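Local coordinates for plasmodium falciparum gamete antigen 27/25 (Plasmodium falciparum, PDB 1N81), which is essential for sexual development of the malaria parasite in its gametocyte stage, by a molecular role that is unresolved but may involve protein dimerization, at residues Asp20-Ala25 with Ser82-Ser87; Cys26-Tyr31 with Arg58-Arg63; Val78-Asp83 with Ser167-Asp172. All coordinates share one frame; numbering follows the deposited sequence.

Interaction 1: Asp20-Ala25 with Ser82-Ser87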
loop_
_atom_site.group_PDB
_atom_site.type_symbol
_atom_site.label_atom_id
_atom_site.label_comp_id
_atom_site.label_asym_id
_atom_site.label_seq_id
_atom_site.Cartn_x
_atom_site.Cartn_y
_atom_site.Cartn_z
ATOM N N ASP A 20 -1.807 4.967 -5.088
ATOM C CA ASP A 20 -1.426 4.749 -6.490
ATOM C C ASP A 20 0.057 4.807 -6.694
ATOM O O ASP A 20 0.637 3.983 -7.422
ATOM C CB ASP A 20 -2.125 5.749 -7.427
ATOM C CG ASP A 20 -3.546 5.312 -7.769
ATOM O OD1 ASP A 20 -3.910 4.172 -7.385
ATOM O OD2 ASP A 20 -4.292 6.073 -8.421
ATOM N N ILE A 21 0.689 5.769 -6.040
ATOM C CA ILE A 21 2.123 5.922 -6.150
ATOM C C ILE A 21 2.921 4.681 -5.688
ATOM O O ILE A 21 3.769 4.159 -6.428
ATOM C CB ILE A 21 2.583 7.144 -5.342
ATOM C CG1 ILE A 21 2.188 8.427 -6.099
ATOM C CG2 ILE A 21 4.083 7.084 -5.098
ATOM C CD1 ILE A 21 2.183 9.659 -5.233
ATOM N N GLU A 22 2.626 4.226 -4.477
ATOM C CA GLU A 22 3.284 3.071 -3.862
ATOM C C GLU A 22 3.020 1.775 -4.618
ATOM O O GLU A 22 3.935 1.011 -4.906
ATOM C CB GLU A 22 2.776 2.886 -2.417
ATOM C CG GLU A 22 3.192 1.542 -1.776
ATOM C CD GLU A 22 3.211 1.555 -0.240
ATOM O OE1 GLU A 22 3.433 0.480 0.370
ATOM O OE2 GLU A 22 3.023 2.632 0.360
ATOM N N PHE A 23 1.763 1.528 -4.954
ATOM C CA PHE A 23 1.467 0.279 -5.620
ATOM C C PHE A 23 1.896 0.212 -7.085
ATOM O O PHE A 23 2.275 -0.853 -7.540
ATOM C CB PHE A 23 -0.021 -0.085 -5.415
ATOM C CG PHE A 23 -0.330 -0.562 -4.010
ATOM C CD1 PHE A 23 -0.762 0.334 -3.026
ATOM C CD2 PHE A 23 -0.092 -1.884 -3.643
ATOM C CE1 PHE A 23 -0.951 -0.074 -1.692
ATOM C CE2 PHE A 23 -0.278 -2.322 -2.288
ATOM C CZ PHE A 23 -0.713 -1.403 -1.312
ATOM N N HIS A 24 1.852 1.324 -7.825
ATOM C CA HIS A 24 2.321 1.270 -9.216
ATOM C C HIS A 24 3.829 1.208 -9.205
ATOM O O HIS A 24 4.447 0.526 -10.034
ATOM C CB HIS A 24 1.848 2.481 -10.028
ATOM C CG HIS A 24 0.424 2.373 -10.475
ATOM N ND1 HIS A 24 0.067 1.828 -11.692
ATOM C CD2 HIS A 24 -0.741 2.657 -9.838
ATOM C CE1 HIS A 24 -1.250 1.779 -11.781
ATOM N NE2 HIS A 24 -1.769 2.274 -10.669
ATOM N N ALA A 25 4.445 1.890 -8.246
ATOM C CA ALA A 25 5.902 1.817 -8.183
ATOM C C ALA A 25 6.280 0.350 -7.881
ATOM O O ALA A 25 7.269 -0.177 -8.406
ATOM C CB ALA A 25 6.463 2.759 -7.078
ATOM N N SER A 82 10.000 -3.050 -0.778
ATOM C CA SER A 82 11.021 -4.087 -0.712
ATOM C C SER A 82 10.448 -5.318 -0.004
ATOM O O SER A 82 10.671 -6.444 -0.437
ATOM C CB SER A 82 12.273 -3.589 0.020
ATOM O OG SER A 82 13.281 -4.583 -0.070
ATOM N N ASP A 83 9.688 -5.121 1.066
ATOM C CA ASP A 83 9.134 -6.292 1.727
ATOM C C ASP A 83 8.195 -7.087 0.827
ATOM O O ASP A 83 8.158 -8.311 0.901
ATOM C CB ASP A 83 8.442 -5.899 3.031
ATOM C CG ASP A 83 9.443 -5.419 4.090
ATOM O OD1 ASP A 83 10.668 -5.642 3.903
ATOM O OD2 ASP A 83 9.015 -4.831 5.105
ATOM N N ARG A 84 7.448 -6.401 -0.034
ATOM C CA ARG A 84 6.535 -7.090 -0.937
ATOM C C ARG A 84 7.345 -7.883 -1.946
ATOM O O ARG A 84 6.929 -8.966 -2.340
ATOM C CB ARG A 84 5.599 -6.112 -1.671
ATOM C CG ARG A 84 4.498 -5.488 -0.789
ATOM C CD ARG A 84 3.534 -4.627 -1.633
ATOM N NE ARG A 84 2.668 -3.858 -0.748
ATOM C CZ ARG A 84 2.899 -2.608 -0.362
ATOM N NH1 ARG A 84 3.972 -1.952 -0.796
ATOM N NH2 ARG A 84 2.065 -2.034 0.488
ATOM N N LEU A 85 8.494 -7.343 -2.369
ATOM C CA LEU A 85 9.341 -8.053 -3.338
ATOM C C LEU A 85 9.754 -9.413 -2.747
ATOM O O LEU A 85 9.632 -10.457 -3.396
ATOM C CB LEU A 85 10.596 -7.238 -3.650
ATOM C CG LEU A 85 10.356 -5.815 -4.181
ATOM C CD1 LEU A 85 11.682 -5.186 -4.533
ATOM C CD2 LEU A 85 9.449 -5.831 -5.377
ATOM N N ILE A 86 10.231 -9.383 -1.508
ATOM C CA ILE A 86 10.664 -10.596 -0.816
ATOM C C ILE A 86 9.480 -11.530 -0.504
ATOM O O ILE A 86 9.612 -12.741 -0.574
ATOM C CB ILE A 86 11.444 -10.223 0.463
ATOM C CG1 ILE A 86 12.811 -9.658 0.041
ATOM C CG2 ILE A 86 11.592 -11.419 1.380
ATOM C CD1 ILE A 86 13.638 -9.141 1.179
ATOM N N SER A 87 8.310 -10.967 -0.210
ATOM C CA SER A 87 7.144 -11.789 0.085
ATOM C C SER A 87 6.543 -12.476 -1.152
ATOM O O SER A 87 6.066 -13.615 -1.072
ATOM C CB SER A 87 6.067 -10.921 0.748
ATOM O OG SER A 87 4.913 -11.679 1.076
#
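The chi1 of E22 (169°) swings CG away from the backbone N and, with the chain extended beyond, carries the carboxylate across to R84, whose CG lies beside the backbone N and whose chain runs out straight from CG to NE. The two side chains cross at about a right angle. The result is a buried salt bridge between helix 13-35 and helix 71-89 in the all-helical Pfg27 fold. The bridge is uneven. R84 approaches end-on with both terminal nitrogens, yet both settle on the same oxygen: NH1 of R84 lies 2.8 Å from OE1 of E22, and NH2 of R84 lies 2.9 Å from that OE1. OE1 lies 5° out of the guanidinium plane, but serving two N-H groups leaves both bonds bent. From the carboxylate side they differ: NH1 takes the anti lone pair of OE1, whereas NH2 meets this oxygen from above the carboxylate plane. The same oxygen also forms a salt bridge with NE of R80, so positive groups from two arginines converge on it, which would be expected to keep E22 ionised in the buried setting. R84 is shared as well, because its NH2 forms a salt bridge with E109 of helix 96-122, tying a third helix to the pair. F23 supplies the nonpolar side of the site. CE2 of F23 lies over the rim of one guanidinium face, 3.7 Å from NE of R84, the ring plane turned 54° against it. Bonded to E22 and E109 and touched by F23 over one face, the guanidinium is probably restrained in its rotation. Its closest approach to the ring is made by NH2 of R84, 3.4 Å from CZ of F23.

Interaction 2: Cys26-Tyr31 with Arg58-Arg63; sequences CSDYIY and RKNQNR
D28 and N60 approach each other from opposite directions, and N60 can be followed outward from its backbone. Its CB points toward helix 13-35, and CG, beside the backbone N and anti to the carbonyl carbon (chi1 -84°), carries the amide on toward D28. CG itself stays 4.1 Å from OD2 of D28, so the direct contact falls to ND2. ND2 of N60 donates to OD2 of D28 at 3.3 Å; the N-H points almost straight at the oxygen (168°), but the length makes this a weak bond. The stronger partner of ND2 is the backbone O of Y56, one turn earlier on its own helix. OD1 of N60 turns to a water instead, which donates to it at 2.6 Å. That water also donates to OD2 of D28 at 2.9 Å and accepts from NH1 of R63 at 3.0 Å, lying in the plane of the R63 guanidinium. OD2 is thus gripped twice, directly by the amide and through the water, while R63 reaches the aspartate only by way of that water. The carboxylate and amide planes are 37° apart. The contact is partly buried: N60 lies inside, packed on H24 and A25 of helix 13-35, whereas D28 lies nearer the surface, and together they join helix 13-35 to the C-terminal end of helix 50-63.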
loop_
_atom_site.group_PDB
_atom_site.type_symbol
_atom_site.label_atom_id
_atom_site.label_comp_id
_atom_site.label_asym_id
_atom_site.label_seq_id
_atom_site.Cartn_x
_atom_site.Cartn_y
_atom_site.Cartn_z
ATOM N N CYS A 26 5.485 -0.310 -7.044
ATOM C CA CYS A 26 5.757 -1.698 -6.689
ATOM C C CYS A 26 5.565 -2.601 -7.933
ATOM O O CYS A 26 6.424 -3.422 -8.245
ATOM C CB CYS A 26 4.838 -2.150 -5.534
ATOM S SG CYS A 26 5.316 -3.769 -4.820
ATOM N N SER A 27 4.443 -2.437 -8.626
ATOM C CA SER A 27 4.174 -3.210 -9.828
ATOM C C SER A 27 5.315 -2.992 -10.824
ATOM O O SER A 27 5.874 -3.953 -11.340
ATOM C CB SER A 27 2.842 -2.779 -10.433
ATOM O OG SER A 27 2.556 -3.543 -11.605
ATOM N N ASP A 28 5.672 -1.733 -11.084
ATOM C CA ASP A 28 6.773 -1.444 -12.008
ATOM C C ASP A 28 8.060 -2.178 -11.600
ATOM O O ASP A 28 8.726 -2.820 -12.414
ATOM C CB ASP A 28 7.102 0.064 -12.062
ATOM C CG ASP A 28 6.015 0.892 -12.744
ATOM O OD1 ASP A 28 5.104 0.333 -13.389
ATOM O OD2 ASP A 28 6.076 2.126 -12.625
ATOM N N TYR A 29 8.428 -2.072 -10.330
ATOM C CA TYR A 29 9.654 -2.707 -9.880
ATOM C C TYR A 29 9.589 -4.225 -10.017
ATOM O O TYR A 29 10.605 -4.876 -10.250
ATOM C CB TYR A 29 9.956 -2.327 -8.443
ATOM C CG TYR A 29 11.412 -2.419 -8.134
ATOM C CD1 TYR A 29 12.248 -1.342 -8.371
ATOM C CD2 TYR A 29 11.965 -3.598 -7.595
ATOM C CE1 TYR A 29 13.620 -1.413 -8.076
ATOM C CE2 TYR A 29 13.338 -3.686 -7.300
ATOM C CZ TYR A 29 14.156 -2.587 -7.544
ATOM O OH TYR A 29 15.505 -2.641 -7.261
ATOM N N ILE A 30 8.398 -4.795 -9.865
ATOM C CA ILE A 30 8.259 -6.238 -10.008
ATOM C C ILE A 30 8.469 -6.579 -11.481
ATOM O O ILE A 30 8.965 -7.653 -11.805
ATOM C CB ILE A 30 6.875 -6.727 -9.522
ATOM C CG1 ILE A 30 6.862 -6.763 -7.991
ATOM C CG2 ILE A 30 6.554 -8.115 -10.091
ATOM C CD1 ILE A 30 5.545 -7.114 -7.405
ATOM N N TYR A 31 8.096 -5.664 -12.369
ATOM C CA TYR A 31 8.306 -5.902 -13.791
ATOM C C TYR A 31 9.813 -5.963 -14.051
ATOM O O TYR A 31 10.290 -6.825 -14.777
ATOM C CB TYR A 31 7.713 -4.789 -14.631
ATOM C CG TYR A 31 7.855 -5.049 -16.116
ATOM C CD1 TYR A 31 6.939 -5.838 -16.791
ATOM C CD2 TYR A 31 8.925 -4.520 -16.836
ATOM C CE1 TYR A 31 7.082 -6.094 -18.151
ATOM C CE2 TYR A 31 9.077 -4.772 -18.195
ATOM C CZ TYR A 31 8.156 -5.553 -18.841
ATOM O OH TYR A 31 8.308 -5.785 -20.188
ATOM N N ARG A 58 9.803 7.934 -6.806
ATOM C CA ARG A 58 9.875 9.301 -7.344
ATOM C C ARG A 58 9.211 9.414 -8.690
ATOM O O ARG A 58 8.412 10.304 -8.895
ATOM C CB ARG A 58 11.315 9.767 -7.489
ATOM C CG ARG A 58 11.979 10.190 -6.211
ATOM C CD ARG A 58 13.280 10.914 -6.565
ATOM N NE ARG A 58 14.162 11.083 -5.412
ATOM C CZ ARG A 58 15.035 10.171 -4.983
ATOM N NH1 ARG A 58 15.157 9.008 -5.612
ATOM N NH2 ARG A 58 15.780 10.426 -3.913
ATOM N N LYS A 59 9.557 8.508 -9.607
ATOM C CA LYS A 59 8.954 8.494 -10.929
ATOM C C LYS A 59 7.435 8.445 -10.847
ATOM O O LYS A 59 6.742 9.116 -11.617
ATOM C CB LYS A 59 9.463 7.293 -11.728
ATOM C CG LYS A 59 8.984 7.245 -13.172
ATOM C CD LYS A 59 9.660 6.102 -13.912
ATOM C CE LYS A 59 9.219 6.001 -15.358
ATOM N NZ LYS A 59 10.075 5.009 -16.087
ATOM N N ASN A 60 6.905 7.658 -9.911
ATOM C CA ASN A 60 5.447 7.555 -9.792
ATOM C C ASN A 60 4.848 8.793 -9.155
ATOM O O ASN A 60 3.729 9.160 -9.486
ATOM C CB ASN A 60 5.036 6.270 -9.048
ATOM C CG ASN A 60 4.977 5.073 -9.989
ATOM O OD1 ASN A 60 3.942 4.794 -10.580
ATOM N ND2 ASN A 60 6.102 4.393 -10.162
ATOM N N GLN A 61 5.591 9.429 -8.246
ATOM C CA GLN A 61 5.130 10.662 -7.646
ATOM C C GLN A 61 4.973 11.693 -8.787
ATOM O O GLN A 61 4.058 12.537 -8.808
ATOM C CB GLN A 61 6.166 11.173 -6.672
ATOM C CG GLN A 61 6.146 10.482 -5.364
ATOM C CD GLN A 61 7.167 11.047 -4.427
ATOM O OE1 GLN A 61 8.359 10.925 -4.659
ATOM N NE2 GLN A 61 6.707 11.674 -3.360
ATOM N N ASN A 62 5.886 11.615 -9.740
ATOM C CA ASN A 62 5.844 12.511 -10.885
ATOM C C ASN A 62 4.645 12.125 -11.755
ATOM O O ASN A 62 3.856 12.985 -12.139
ATOM C CB ASN A 62 7.140 12.393 -11.678
ATOM C CG ASN A 62 7.320 13.528 -12.662
ATOM O OD1 ASN A 62 8.297 14.273 -12.591
ATOM N ND2 ASN A 62 6.375 13.672 -13.578
ATOM N N ARG A 63 4.487 10.835 -12.045
ATOM C CA ARG A 63 3.354 10.381 -12.858
ATOM C C ARG A 63 1.988 10.752 -12.275
ATOM O O ARG A 63 1.057 11.064 -13.012
ATOM C CB ARG A 63 3.398 8.858 -13.068
ATOM C CG ARG A 63 2.192 8.321 -13.842
ATOM C CD ARG A 63 2.139 6.793 -13.935
ATOM N NE ARG A 63 0.856 6.351 -14.492
ATOM C CZ ARG A 63 0.453 5.082 -14.602
ATOM N NH1 ARG A 63 1.230 4.082 -14.200
ATOM N NH2 ARG A 63 -0.751 4.813 -15.102
HETATM O O HOH W 1 4.001 4.095 -13.121
#

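Interaction 3: Val78-Asp83 with Ser167-Asp172; sequences VNRISD and SQFLID
Q168 and F169 meet R80 where helix 156-173 runs nearly antiparallel to helix 71-89 in this all-helical fold; the local axes make an angle of 165° and approach to 11.6 Å. Taken in order, Q168 comes first. Its chain, extended beyond CG, places OE1 2.9 Å from NH1 of R80, a bent hydrogen bond (136°) whose donor is tilted from the carbonyl plane. OE1 also lies 3.3 Å from CG of R80, beside the arginine's aliphatic part.

F169 follows. CD1 of F169 lies over one face of the guanidinium, 3.5 Å from NH2 of R80, and the ring itself is steeply turned against that group.

One turn on from Q168, D172 completes the set at the guanidinium edge. Its OD2 forms a long salt bridge of 3.6 Å with NH1 of R80. R72 and N76, on the same helix as R80, hold OD1 and OD2 of D172 respectively; beyond the pair, NE of R80 has its strongest partner in E22. A water bridges the two groups: it accepts from NH2 of R80 at 2.7 Å and donates to OD2 of D172 at 2.7 Å.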
loop_
_atom_site.group_PDB
_atom_site.type_symbol
_atom_site.label_atom_id
_atom_site.label_comp_id
_atom_site.label_asym_id
_atom_site.label_seq_id
_atom_site.Cartn_x
_atom_site.Cartn_y
_atom_site.Cartn_z
ATOM N N VAL A 78 9.239 2.845 0.567
ATOM C CA VAL A 78 10.338 2.036 0.035
ATOM C C VAL A 78 10.452 0.722 0.816
ATOM O O VAL A 78 10.593 -0.355 0.218
ATOM C CB VAL A 78 11.689 2.776 0.111
ATOM C CG1 VAL A 78 12.824 1.831 -0.347
ATOM C CG2 VAL A 78 11.651 4.017 -0.787
ATOM N N ASN A 79 10.389 0.812 2.144
ATOM C CA ASN A 79 10.471 -0.394 2.962
ATOM C C ASN A 79 9.370 -1.376 2.602
ATOM O O ASN A 79 9.639 -2.553 2.351
ATOM C CB ASN A 79 10.356 -0.082 4.462
ATOM C CG ASN A 79 11.551 0.669 4.999
ATOM O OD1 ASN A 79 12.644 0.543 4.477
ATOM N ND2 ASN A 79 11.349 1.443 6.061
ATOM N N ARG A 80 8.129 -0.891 2.580
ATOM C CA ARG A 80 6.990 -1.762 2.271
ATOM C C ARG A 80 7.148 -2.398 0.895
ATOM O O ARG A 80 6.842 -3.574 0.708
ATOM C CB ARG A 80 5.657 -0.989 2.357
ATOM C CG ARG A 80 5.144 -0.779 3.813
ATOM C CD ARG A 80 3.710 -0.242 3.780
ATOM N NE ARG A 80 3.630 1.052 3.093
ATOM C CZ ARG A 80 3.788 2.222 3.696
ATOM N NH1 ARG A 80 4.033 2.247 5.005
ATOM N NH2 ARG A 80 3.671 3.358 3.004
ATOM N N ILE A 81 7.638 -1.630 -0.067
ATOM C CA ILE A 81 7.801 -2.169 -1.404
ATOM C C ILE A 81 8.841 -3.306 -1.377
ATOM O O ILE A 81 8.587 -4.402 -1.880
ATOM C CB ILE A 81 8.229 -1.061 -2.405
ATOM C CG1 ILE A 81 7.024 -0.152 -2.754
ATOM C CG2 ILE A 81 8.801 -1.700 -3.654
ATOM C CD1 ILE A 81 7.398 1.113 -3.648
ATOM N N SER A 82 10.000 -3.050 -0.778
ATOM C CA SER A 82 11.021 -4.087 -0.712
ATOM C C SER A 82 10.448 -5.318 -0.004
ATOM O O SER A 82 10.671 -6.444 -0.437
ATOM C CB SER A 82 12.273 -3.589 0.020
ATOM O OG SER A 82 13.281 -4.583 -0.070
ATOM N N ASP A 83 9.688 -5.121 1.066
ATOM C CA ASP A 83 9.134 -6.292 1.727
ATOM C C ASP A 83 8.195 -7.087 0.827
ATOM O O ASP A 83 8.158 -8.311 0.901
ATOM C CB ASP A 83 8.442 -5.899 3.031
ATOM C CG ASP A 83 9.443 -5.419 4.090
ATOM O OD1 ASP A 83 10.668 -5.642 3.903
ATOM O OD2 ASP A 83 9.015 -4.831 5.105
ATOM N N SER A 167 -1.775 -1.496 8.295
ATOM C CA SER A 167 -1.870 -0.675 9.501
ATOM C C SER A 167 -0.769 0.385 9.435
ATOM O O SER A 167 -1.025 1.568 9.695
ATOM C CB SER A 167 -1.732 -1.537 10.764
ATOM O OG SER A 167 -2.891 -2.325 10.951
ATOM N N GLN A 168 0.431 -0.021 9.024
ATOM C CA GLN A 168 1.535 0.930 8.916
ATOM C C GLN A 168 1.243 2.016 7.917
ATOM O O GLN A 168 1.485 3.196 8.181
ATOM C CB GLN A 168 2.844 0.261 8.493
ATOM C CG GLN A 168 3.976 1.276 8.499
ATOM C CD GLN A 168 5.264 0.716 8.014
ATOM O OE1 GLN A 168 5.461 0.523 6.817
ATOM N NE2 GLN A 168 6.162 0.424 8.947
ATOM N N PHE A 169 0.748 1.616 6.748
ATOM C CA PHE A 169 0.422 2.570 5.698
ATOM C C PHE A 169 -0.605 3.614 6.195
ATOM O O PHE A 169 -0.456 4.806 5.967
ATOM C CB PHE A 169 -0.151 1.831 4.473
ATOM C CG PHE A 169 -0.539 2.749 3.335
ATOM C CD1 PHE A 169 0.287 2.876 2.212
ATOM C CD2 PHE A 169 -1.726 3.481 3.389
ATOM C CE1 PHE A 169 -0.056 3.724 1.137
ATOM C CE2 PHE A 169 -2.089 4.332 2.334
ATOM C CZ PHE A 169 -1.241 4.452 1.196
ATOM N N LEU A 170 -1.662 3.162 6.851
ATOM C CA LEU A 170 -2.680 4.090 7.321
ATOM C C LEU A 170 -2.094 5.119 8.318
ATOM O O LEU A 170 -2.280 6.329 8.166
ATOM C CB LEU A 170 -3.828 3.297 7.952
ATOM C CG LEU A 170 -4.622 2.524 6.886
ATOM C CD1 LEU A 170 -5.494 1.512 7.547
ATOM C CD2 LEU A 170 -5.455 3.460 6.036
ATOM N N ILE A 171 -1.364 4.644 9.317
ATOM C CA ILE A 171 -0.776 5.557 10.296
ATOM C C ILE A 171 0.111 6.599 9.616
ATOM O O ILE A 171 0.021 7.769 9.909
ATOM C CB ILE A 171 0.018 4.770 11.371
ATOM C CG1 ILE A 171 -0.961 3.973 12.230
ATOM C CG2 ILE A 171 0.798 5.748 12.268
ATOM C CD1 ILE A 171 -0.317 2.859 13.034
ATOM N N ASP A 172 0.942 6.166 8.678
ATOM C CA ASP A 172 1.821 7.061 7.953
ATOM C C ASP A 172 1.148 8.011 7.002
ATOM O O ASP A 172 1.617 9.127 6.813
ATOM C CB ASP A 172 2.803 6.292 7.069
ATOM C CG ASP A 172 3.898 5.682 7.840
ATOM O OD1 ASP A 172 3.951 5.944 9.062
ATOM O OD2 ASP A 172 4.699 4.958 7.229
HETATM O O HOH W 2 4.568 5.399 4.534
#

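The three contacts bind four helices of the Pfg27 fold. Interactions 1 and 2 share helix 13-35, their centres 9 Å apart, and interactions 1 and 3 share helix 71-89, again with 9 Å between centres; interactions 2 and 3 are about 15 Å apart. Interaction 2 is nested within the chain loop closed by interaction 1, and interaction 3 begins on the stretch where interaction 1 ends. Interactions 1 and 3 are joined by a salt bridge through E22, which makes them one buried charge network, whereas interactions 1 and 2 adjoin by packing of H24 and A25 on N60, so helix 13-35 is held from both helix 50-63 and helix 71-89.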